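Local coordinates for soluble lytic murein transglycosylase (Escherichia coli, PDB 1QSA), which cleaves the glycosidic bonds between N-acetylmuramic acid and N-acetylglucosamine in peptidoglycan, forming a 1,6-anhydro bond in the muramic acid residue, at residues Y38-Y43 against T67-R72; Q45-L50 against R72-R77; R77-L82 against R89-F94. All coordinates share one frame; numbering follows the deposited sequence. Where two conformers were deposited one is given.

Interaction 1: residues Y38-Y43 against T67-R72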
loop_
_atom_site.group_PDB
_atom_site.type_symbol
_atom_site.label_atom_id
_atom_site.label_comp_id
_atom_site.label_asym_id
_atom_site.label_seq_id
_atom_site.Cartn_x
_atom_site.Cartn_y
_atom_site.Cartn_z
ATOM N N TYR A 38 -18.892 25.353 7.788
ATOM C CA TYR A 38 -18.382 26.730 7.818
ATOM C C TYR A 38 -16.853 26.771 8.059
ATOM O O TYR A 38 -16.160 27.549 7.415
ATOM C CB TYR A 38 -19.132 27.565 8.860
ATOM C CG TYR A 38 -18.689 29.003 8.881
ATOM C CD1 TYR A 38 -19.073 29.893 7.871
ATOM C CD2 TYR A 38 -17.853 29.461 9.887
ATOM C CE1 TYR A 38 -18.619 31.220 7.871
ATOM C CE2 TYR A 38 -17.393 30.777 9.901
ATOM C CZ TYR A 38 -17.776 31.645 8.895
ATOM O OH TYR A 38 -17.285 32.932 8.923
ATOM N N PRO A 39 -16.302 25.904 8.942
ATOM C CA PRO A 39 -14.841 25.944 9.158
ATOM C C PRO A 39 -14.048 25.719 7.863
ATOM O O PRO A 39 -12.934 26.229 7.724
ATOM C CB PRO A 39 -14.609 24.816 10.169
ATOM C CG PRO A 39 -15.867 24.833 10.981
ATOM C CD PRO A 39 -16.942 24.992 9.910
ATOM N N TYR A 40 -14.595 24.936 6.929
ATOM C CA TYR A 40 -13.925 24.720 5.642
ATOM C C TYR A 40 -13.896 26.013 4.822
ATOM O O TYR A 40 -12.939 26.269 4.086
ATOM C CB TYR A 40 -14.570 23.580 4.858
ATOM C CG TYR A 40 -14.219 22.213 5.390
ATOM C CD1 TYR A 40 -13.083 21.535 4.931
ATOM C CD2 TYR A 40 -15.021 21.583 6.344
ATOM C CE1 TYR A 40 -12.755 20.270 5.408
ATOM C CE2 TYR A 40 -14.698 20.299 6.828
ATOM C CZ TYR A 40 -13.559 19.659 6.353
ATOM O OH TYR A 40 -13.208 18.420 6.831
ATOM N N LEU A 41 -14.953 26.815 4.923
ATOM C CA LEU A 41 -15.010 28.104 4.228
ATOM C C LEU A 41 -13.973 29.056 4.853
ATOM O O LEU A 41 -13.309 29.815 4.146
ATOM C CB LEU A 41 -16.416 28.715 4.359
ATOM C CG LEU A 41 -17.548 27.980 3.635
ATOM C CD1 LEU A 41 -18.863 28.686 3.944
ATOM C CD2 LEU A 41 -17.287 27.940 2.129
ATOM N N GLU A 42 -13.857 29.037 6.177
ATOM C CA GLU A 42 -12.897 29.895 6.857
ATOM C C GLU A 42 -11.483 29.503 6.446
ATOM O O GLU A 42 -10.627 30.365 6.229
ATOM C CB GLU A 42 -13.018 29.740 8.370
ATOM C CG GLU A 42 -14.289 30.272 8.962
ATOM C CD GLU A 42 -14.312 30.127 10.465
ATOM O OE1 GLU A 42 -14.395 28.982 10.955
ATOM O OE2 GLU A 42 -14.245 31.161 11.161
ATOM N N TYR A 43 -11.249 28.195 6.331
ATOM C CA TYR A 43 -9.944 27.692 5.931
ATOM C C TYR A 43 -9.614 28.200 4.530
ATOM O O TYR A 43 -8.491 28.647 4.274
ATOM C CB TYR A 43 -9.931 26.154 5.962
ATOM C CG TYR A 43 -8.665 25.548 5.380
ATOM C CD1 TYR A 43 -7.507 25.422 6.149
ATOM C CD2 TYR A 43 -8.622 25.135 4.048
ATOM C CE1 TYR A 43 -6.325 24.895 5.597
ATOM C CE2 TYR A 43 -7.451 24.614 3.487
ATOM C CZ TYR A 43 -6.309 24.497 4.270
ATOM O OH TYR A 43 -5.159 23.995 3.691
ATOM N N THR A 67 -10.396 19.469 15.889
ATOM C CA THR A 67 -10.676 18.231 15.173
ATOM C C THR A 67 -10.863 18.382 13.658
ATOM O O THR A 67 -11.176 17.413 12.965
ATOM C CB THR A 67 -11.906 17.495 15.764
ATOM O OG1 THR A 67 -13.075 18.304 15.600
ATOM C CG2 THR A 67 -11.684 17.191 17.258
ATOM N N LEU A 68 -10.648 19.590 13.143
ATOM C CA LEU A 68 -10.795 19.834 11.712
ATOM C C LEU A 68 -9.489 19.408 11.017
ATOM O O LEU A 68 -8.441 20.015 11.252
ATOM C CB LEU A 68 -11.058 21.320 11.478
ATOM C CG LEU A 68 -11.269 21.735 10.021
ATOM C CD1 LEU A 68 -12.590 21.166 9.507
ATOM C CD2 LEU A 68 -11.273 23.258 9.930
ATOM N N PRO A 69 -9.538 18.390 10.131
ATOM C CA PRO A 69 -8.295 17.973 9.472
ATOM C C PRO A 69 -7.480 19.102 8.808
ATOM O O PRO A 69 -6.272 19.187 9.035
ATOM C CB PRO A 69 -8.755 16.878 8.504
ATOM C CG PRO A 69 -9.930 16.268 9.233
ATOM C CD PRO A 69 -10.655 17.495 9.756
ATOM N N PRO A 70 -8.114 19.988 8.008
ATOM C CA PRO A 70 -7.274 21.045 7.420
ATOM C C PRO A 70 -6.696 22.068 8.418
ATOM O O PRO A 70 -5.713 22.744 8.101
ATOM C CB PRO A 70 -8.187 21.696 6.377
ATOM C CG PRO A 70 -9.574 21.360 6.843
ATOM C CD PRO A 70 -9.431 19.947 7.343
ATOM N N ALA A 71 -7.285 22.195 9.610
ATOM C CA ALA A 71 -6.720 23.109 10.603
ATOM C C ALA A 71 -5.421 22.468 11.113
ATOM O O ALA A 71 -4.446 23.158 11.408
ATOM C CB ALA A 71 -7.687 23.348 11.757
ATOM N N ARG A 72 -5.399 21.139 11.170
ATOM C CA ARG A 72 -4.215 20.434 11.634
ATOM C C ARG A 72 -3.081 20.529 10.622
ATOM O O ARG A 72 -1.931 20.774 11.002
ATOM C CB ARG A 72 -4.537 18.981 11.992
ATOM C CG ARG A 72 -5.626 18.864 13.069
ATOM C CD ARG A 72 -5.959 17.409 13.400
ATOM N NE ARG A 72 -5.526 17.016 14.744
ATOM C CZ ARG A 72 -4.267 16.739 15.092
ATOM N NH1 ARG A 72 -3.279 16.806 14.204
ATOM N NH2 ARG A 72 -3.997 16.391 16.341
#
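The ring of Tyr43 takes Pro70 CB over the centre of one face, 3.7 Å from the ring centroid and almost on the ring normal, a CH-pi contact. The tyrosine reaches it because its CG is anti to the backbone N (chi1 172°), which carries the ring across toward the helix starting at Pro69. Tyr40, one helical turn earlier, meets two partners at once. Leu68 CD1 sits over one face of its ring, displaced toward the rim and 3.5 Å from Tyr40 CE2, while Pro70 CG approaches Tyr40 CE1 obliquely at 3.7 Å. The other methyl of Leu68, CD2, rests 3.7 Å from Pro39 CB, so the forked leucine, in the N-cap position of helix 69-84, divides its two branches between Pro39 and Tyr40. Phe61 of helix 55-64 also packs on Tyr43 and Leu68, and helix 397-408, much later in the chain, supplies Glu403 as hydrogen-bond partner of Tyr40 OH. What holds the two segments together is therefore dispersion and CH-pi attraction between aromatic rings and aliphatic carbon. The phenol of Tyr40 is left to join this N-terminal helix pair to the later helix.

Interaction 2: residues Q45-L50 against R72-R77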
loop_
_atom_site.group_PDB
_atom_site.type_symbol
_atom_site.label_atom_id
_atom_site.label_comp_id
_atom_site.label_asym_id
_atom_site.label_seq_id
_atom_site.Cartn_x
_atom_site.Cartn_y
_atom_site.Cartn_z
ATOM N N GLN A 45 -10.781 30.872 3.066
ATOM C CA GLN A 45 -10.553 32.318 3.156
ATOM C C GLN A 45 -9.144 32.631 3.677
ATOM O O GLN A 45 -8.424 33.467 3.116
ATOM C CB GLN A 45 -11.593 32.921 4.092
ATOM C CG GLN A 45 -11.559 34.426 4.215
ATOM C CD GLN A 45 -12.734 34.915 5.030
ATOM O OE1 GLN A 45 -12.748 34.786 6.254
ATOM N NE2 GLN A 45 -13.758 35.418 4.351
ATOM N N ILE A 46 -8.742 31.947 4.742
ATOM C CA ILE A 46 -7.421 32.183 5.326
ATOM C C ILE A 46 -6.306 31.833 4.346
ATOM O O ILE A 46 -5.382 32.628 4.131
ATOM C CB ILE A 46 -7.262 31.384 6.636
ATOM C CG1 ILE A 46 -8.214 31.940 7.694
ATOM C CG2 ILE A 46 -5.824 31.437 7.141
ATOM C CD1 ILE A 46 -8.258 31.093 8.964
ATOM N N THR A 47 -6.415 30.665 3.722
ATOM C CA THR A 47 -5.398 30.208 2.771
ATOM C C THR A 47 -5.354 30.961 1.456
ATOM O O THR A 47 -4.337 30.926 0.761
ATOM C CB THR A 47 -5.456 28.687 2.514
ATOM O OG1 THR A 47 -6.769 28.292 2.091
ATOM C CG2 THR A 47 -5.083 27.936 3.779
ATOM N N ASP A 48 -6.454 31.625 1.109
ATOM C CA ASP A 48 -6.524 32.420 -0.112
ATOM C C ASP A 48 -5.519 33.577 -0.077
ATOM O O ASP A 48 -5.093 34.066 -1.122
ATOM C CB ASP A 48 -7.933 33.010 -0.279
ATOM C CG ASP A 48 -8.814 32.192 -1.205
ATOM O OD1 ASP A 48 -8.433 31.080 -1.600
ATOM O OD2 ASP A 48 -9.907 32.684 -1.546
ATOM N N ASP A 49 -5.185 34.036 1.122
ATOM C CA ASP A 49 -4.259 35.151 1.276
ATOM C C ASP A 49 -3.225 34.779 2.337
ATOM O O ASP A 49 -2.828 35.624 3.134
ATOM C CB ASP A 49 -5.054 36.395 1.720
ATOM C CG ASP A 49 -4.282 37.698 1.533
ATOM O OD1 ASP A 49 -3.429 37.763 0.619
ATOM O OD2 ASP A 49 -4.546 38.660 2.292
ATOM N N LEU A 50 -2.759 33.529 2.319
ATOM C CA LEU A 50 -1.811 33.066 3.331
ATOM C C LEU A 50 -0.525 33.893 3.430
ATOM O O LEU A 50 0.008 34.080 4.520
ATOM C CB LEU A 50 -1.476 31.579 3.142
ATOM C CG LEU A 50 -0.978 30.902 4.429
ATOM C CD1 LEU A 50 -2.081 30.901 5.501
ATOM C CD2 LEU A 50 -0.478 29.483 4.140
ATOM N N ARG A 72 -5.399 21.139 11.170
ATOM C CA ARG A 72 -4.215 20.434 11.634
ATOM C C ARG A 72 -3.081 20.529 10.622
ATOM O O ARG A 72 -1.931 20.774 11.002
ATOM C CB ARG A 72 -4.537 18.981 11.992
ATOM C CG ARG A 72 -5.626 18.864 13.069
ATOM C CD ARG A 72 -5.959 17.409 13.400
ATOM N NE ARG A 72 -5.526 17.016 14.744
ATOM C CZ ARG A 72 -4.267 16.739 15.092
ATOM N NH1 ARG A 72 -3.279 16.806 14.204
ATOM N NH2 ARG A 72 -3.997 16.391 16.341
ATOM N N THR A 73 -3.408 20.427 9.340
ATOM C CA THR A 73 -2.388 20.536 8.300
ATOM C C THR A 73 -1.932 21.993 8.154
ATOM O O THR A 73 -0.787 22.260 7.760
ATOM C CB THR A 73 -2.863 19.996 6.933
ATOM O OG1 THR A 73 -4.003 20.727 6.474
ATOM C CG2 THR A 73 -3.198 18.507 7.023
ATOM N N LEU A 74 -2.820 22.936 8.481
ATOM C CA LEU A 74 -2.483 24.363 8.384
ATOM C C LEU A 74 -1.310 24.755 9.292
ATOM O O LEU A 74 -0.566 25.696 8.982
ATOM C CB LEU A 74 -3.709 25.234 8.692
ATOM C CG LEU A 74 -3.541 26.757 8.548
ATOM C CD1 LEU A 74 -3.110 27.126 7.125
ATOM C CD2 LEU A 74 -4.845 27.470 8.919
ATOM N N GLN A 75 -1.133 24.031 10.395
ATOM C CA GLN A 75 -0.039 24.296 11.335
ATOM C C GLN A 75 1.318 24.157 10.617
ATOM O O GLN A 75 2.172 25.059 10.666
ATOM C CB GLN A 75 -0.122 23.321 12.507
ATOM C CG GLN A 75 0.855 23.604 13.630
ATOM C CD GLN A 75 0.585 24.924 14.337
ATOM O OE1 GLN A 75 -0.460 25.553 14.144
ATOM N NE2 GLN A 75 1.539 25.357 15.150
ATOM N N SER A 76 1.514 23.024 9.941
ATOM C CA SER A 76 2.748 22.802 9.188
ATOM C C SER A 76 2.827 23.705 7.954
ATOM O O SER A 76 3.901 24.210 7.637
ATOM C CB SER A 76 2.897 21.327 8.778
ATOM O OG SER A 76 3.235 20.519 9.889
ATOM N N ARG A 77 1.695 23.942 7.281
ATOM C CA ARG A 77 1.670 24.808 6.102
ATOM C C ARG A 77 2.070 26.253 6.459
ATOM O O ARG A 77 2.863 26.886 5.745
ATOM C CB ARG A 77 0.284 24.791 5.463
ATOM C CG ARG A 77 0.168 25.653 4.215
ATOM C CD ARG A 77 -1.212 25.511 3.577
ATOM N NE ARG A 77 -1.379 26.431 2.454
ATOM C CZ ARG A 77 -2.443 26.460 1.650
ATOM N NH1 ARG A 77 -3.457 25.621 1.841
ATOM N NH2 ARG A 77 -2.500 27.343 0.655
#
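Thr47 places its methyl over one face of the Arg77 guanidinium, with Thr47 CG2 3.4 Å from Arg77 NH1 and displaced toward the rim of the planar group. The threonine rotamer (chi1 55°) sets this up: OG1 is turned between the backbone N and the carbonyl carbon, where it bonds back to the carbonyl oxygen of Tyr43 one turn earlier, and CG2 is left to face the neighbouring helix. Arg77 is stretched out almost completely. All of its torsions from chi1 (-179°) to chi4 lie close to 180°, which takes the guanidinium across to helix 38-48, where Arg77 and Thr47 cross at about a right angle. Leu50 accompanies the arginine along its stem, its CD2 lying 3.6 Å from Arg77 NE and also close to Arg77 CG. Beside this polar-tipped arm lies an aliphatic patch around Leu74, whose CD1 touches Thr47 CG2 at 4.0 Å and Leu50 CD1 at 4.2 Å; Ile46, on helix 38-48, makes a looser approach to Leu74 CD2 through CG2. Phe61 of helix 55-64 packs against both Ile46 and Leu74. The arginine thus contributes mainly hydrocarbon stem and guanidinium face to the contact, while NH1 makes a weak hydrogen bond to Tyr43 OH. The charged end can stay near the surface while the stem and the guanidinium face pack on Leu50 and Thr47.

Interaction 3: residues R77-L82 against R89-F94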
loop_
_atom_site.group_PDB
_atom_site.type_symbol
_atom_site.label_atom_id
_atom_site.label_comp_id
_atom_site.label_asym_id
_atom_site.label_seq_id
_atom_site.Cartn_x
_atom_site.Cartn_y
_atom_site.Cartn_z
ATOM N N ARG A 77 1.695 23.942 7.281
ATOM C CA ARG A 77 1.670 24.808 6.102
ATOM C C ARG A 77 2.070 26.253 6.459
ATOM O O ARG A 77 2.863 26.886 5.745
ATOM C CB ARG A 77 0.284 24.791 5.463
ATOM C CG ARG A 77 0.168 25.653 4.215
ATOM C CD ARG A 77 -1.212 25.511 3.577
ATOM N NE ARG A 77 -1.379 26.431 2.454
ATOM C CZ ARG A 77 -2.443 26.460 1.650
ATOM N NH1 ARG A 77 -3.457 25.621 1.841
ATOM N NH2 ARG A 77 -2.500 27.343 0.655
ATOM N N PHE A 78 1.588 26.747 7.599
ATOM C CA PHE A 78 1.924 28.111 7.993
ATOM C C PHE A 78 3.370 28.203 8.478
ATOM O O PHE A 78 4.014 29.246 8.341
ATOM C CB PHE A 78 0.958 28.670 9.024
ATOM C CG PHE A 78 1.021 30.163 9.127
ATOM C CD1 PHE A 78 0.782 30.955 8.001
ATOM C CD2 PHE A 78 1.342 30.780 10.335
ATOM C CE1 PHE A 78 0.860 32.360 8.083
ATOM C CE2 PHE A 78 1.423 32.178 10.422
ATOM C CZ PHE A 78 1.180 32.958 9.290
ATOM N N VAL A 79 3.884 27.119 9.059
ATOM C CA VAL A 79 5.291 27.104 9.471
ATOM C C VAL A 79 6.124 27.309 8.208
ATOM O O VAL A 79 7.062 28.112 8.190
ATOM C CB VAL A 79 5.666 25.770 10.149
ATOM C CG1 VAL A 79 7.186 25.527 10.070
ATOM C CG2 VAL A 79 5.255 25.809 11.607
ATOM N N ASN A 80 5.743 26.630 7.131
ATOM C CA ASN A 80 6.464 26.770 5.868
ATOM C C ASN A 80 6.319 28.208 5.311
ATOM O O ASN A 80 7.263 28.749 4.719
ATOM C CB ASN A 80 6.009 25.702 4.864
ATOM C CG ASN A 80 6.388 24.298 5.309
ATOM O OD1 ASN A 80 7.316 24.127 6.085
ATOM N ND2 ASN A 80 5.650 23.293 4.846
ATOM N N GLU A 81 5.160 28.835 5.519
ATOM C CA GLU A 81 4.948 30.214 5.059
ATOM C C GLU A 81 5.844 31.175 5.841
ATOM O O GLU A 81 6.477 32.056 5.257
ATOM C CB GLU A 81 3.470 30.623 5.190
ATOM C CG GLU A 81 3.169 32.137 5.031
ATOM C CD GLU A 81 3.703 32.761 3.733
ATOM O OE1 GLU A 81 3.935 32.039 2.734
ATOM O OE2 GLU A 81 3.879 33.997 3.714
ATOM N N LEU A 82 5.924 30.988 7.158
ATOM C CA LEU A 82 6.775 31.843 7.983
ATOM C C LEU A 82 8.237 31.648 7.571
ATOM O O LEU A 82 9.008 32.602 7.553
ATOM C CB LEU A 82 6.549 31.571 9.477
ATOM C CG LEU A 82 5.163 32.020 9.965
ATOM C CD1 LEU A 82 4.929 31.498 11.367
ATOM C CD2 LEU A 82 5.030 33.540 9.928
ATOM N N ARG A 89 11.975 34.014 14.059
ATOM C CA ARG A 89 11.459 34.271 15.401
ATOM C C ARG A 89 9.947 33.969 15.420
ATOM O O ARG A 89 9.440 33.302 16.340
ATOM C CB ARG A 89 11.706 35.732 15.779
ATOM C CG ARG A 89 11.141 36.123 17.132
ATOM C CD ARG A 89 11.314 37.606 17.378
ATOM N NE ARG A 89 10.559 38.045 18.551
ATOM C CZ ARG A 89 9.479 38.819 18.495
ATOM N NH1 ARG A 89 9.040 39.262 17.326
ATOM N NH2 ARG A 89 8.854 39.171 19.613
ATOM N N GLY A 90 9.245 34.441 14.391
ATOM C CA GLY A 90 7.803 34.216 14.298
ATOM C C GLY A 90 7.428 32.751 14.143
ATOM O O GLY A 90 6.418 32.280 14.690
ATOM N N LEU A 91 8.254 32.021 13.405
ATOM C CA LEU A 91 8.031 30.591 13.183
ATOM C C LEU A 91 8.004 29.854 14.525
ATOM O O LEU A 91 7.072 29.098 14.809
ATOM C CB LEU A 91 9.135 30.034 12.275
ATOM C CG LEU A 91 8.952 28.639 11.661
ATOM C CD1 LEU A 91 9.875 28.496 10.471
ATOM C CD2 LEU A 91 9.208 27.540 12.692
ATOM N N LEU A 92 8.993 30.123 15.380
ATOM C CA LEU A 92 9.058 29.472 16.683
ATOM C C LEU A 92 7.977 29.967 17.658
ATOM O O LEU A 92 7.540 29.229 18.538
ATOM C CB LEU A 92 10.474 29.586 17.267
ATOM C CG LEU A 92 11.532 28.874 16.415
ATOM C CD1 LEU A 92 12.937 29.108 16.972
ATOM C CD2 LEU A 92 11.231 27.372 16.417
ATOM N N ALA A 93 7.522 31.200 17.481
ATOM C CA ALA A 93 6.479 31.742 18.341
ATOM C C ALA A 93 5.156 31.080 17.957
ATOM O O ALA A 93 4.330 30.764 18.813
ATOM C CB ALA A 93 6.391 33.271 18.175
ATOM N N PHE A 94 5.003 30.807 16.667
ATOM C CA PHE A 94 3.792 30.183 16.145
ATOM C C PHE A 94 3.786 28.669 16.394
ATOM O O PHE A 94 2.733 28.077 16.694
ATOM C CB PHE A 94 3.655 30.481 14.640
ATOM C CG PHE A 94 2.536 29.716 13.977
ATOM C CD1 PHE A 94 1.203 30.116 14.144
ATOM C CD2 PHE A 94 2.808 28.563 13.237
ATOM C CE1 PHE A 94 0.156 29.369 13.583
ATOM C CE2 PHE A 94 1.768 27.809 12.672
ATOM C CZ PHE A 94 0.442 28.213 12.847
#
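Phe78 drives the edge of its ring into the face of Phe94, an edge-to-face aromatic pair with centroids 5.0 Å apart and planes at 77°. Phe78 CD2 is the atom that points in, lying over the centre of the Phe94 ring and 3.7 Å from Phe94 CZ. Each phenylalanine has CG anti to its own backbone N (chi1 -162° for Phe78, 172° for Phe94), which carries both rings into the space between the helices. Around this pair the packing is close. Val79 CG2 meets the edge of the Phe94 ring at 4.0 Å from Phe94 CD2, and Leu82 CD1 lies 3.7 Å from Phe94 CB, the two side chains crossing at about a right angle. Leu82 CD1 also reaches Leu91 CA at 3.7 Å, close to the point where the backbones approach most nearly, Leu82 CA and Leu91 CA being 5.5 Å apart. Farther along, Leu91 packs against Val79, with Leu91 CD1 3.6 Å from Val79 O. Leu82 CD1 also touches the carbonyl oxygen of Gly90.

The outward side is more polar: Arg77 is exposed and points away from helix 88-94, as does the partly exposed Asn80, which bonds to Asn107. The buried carboxylate of Glu81 is paired with Arg84 and Arg85, a few residues on. The two segments run nearly antiparallel, their axes 9.1 Å apart at closest approach, as a helical hairpin. Helix 55-64 packs on both phenylalanines through Val58, and helix 102-114 lies against Asn80 and Leu92, so the hairpin is held between successive helices of the all-helical superhelix.

All three contacts share helix 69-84 and follow it from its first turn toward its end. Interactions 1 and 2 pair it with helix 38-48, whereas interaction 3 pairs it with helix 88-94, the next in the chain. Interaction 1 is a surface contact of tyrosines, prolines and a leucine, close to helices that come much later in the sequence. Interaction 2 is mostly buried but has an exposed arginine at its margin, and Tyr43 and Arg77 connect it to interaction 1. Interaction 3 is the most purely apolar, its touching residues nearly all buried. Helix 55-64 lies beside all three.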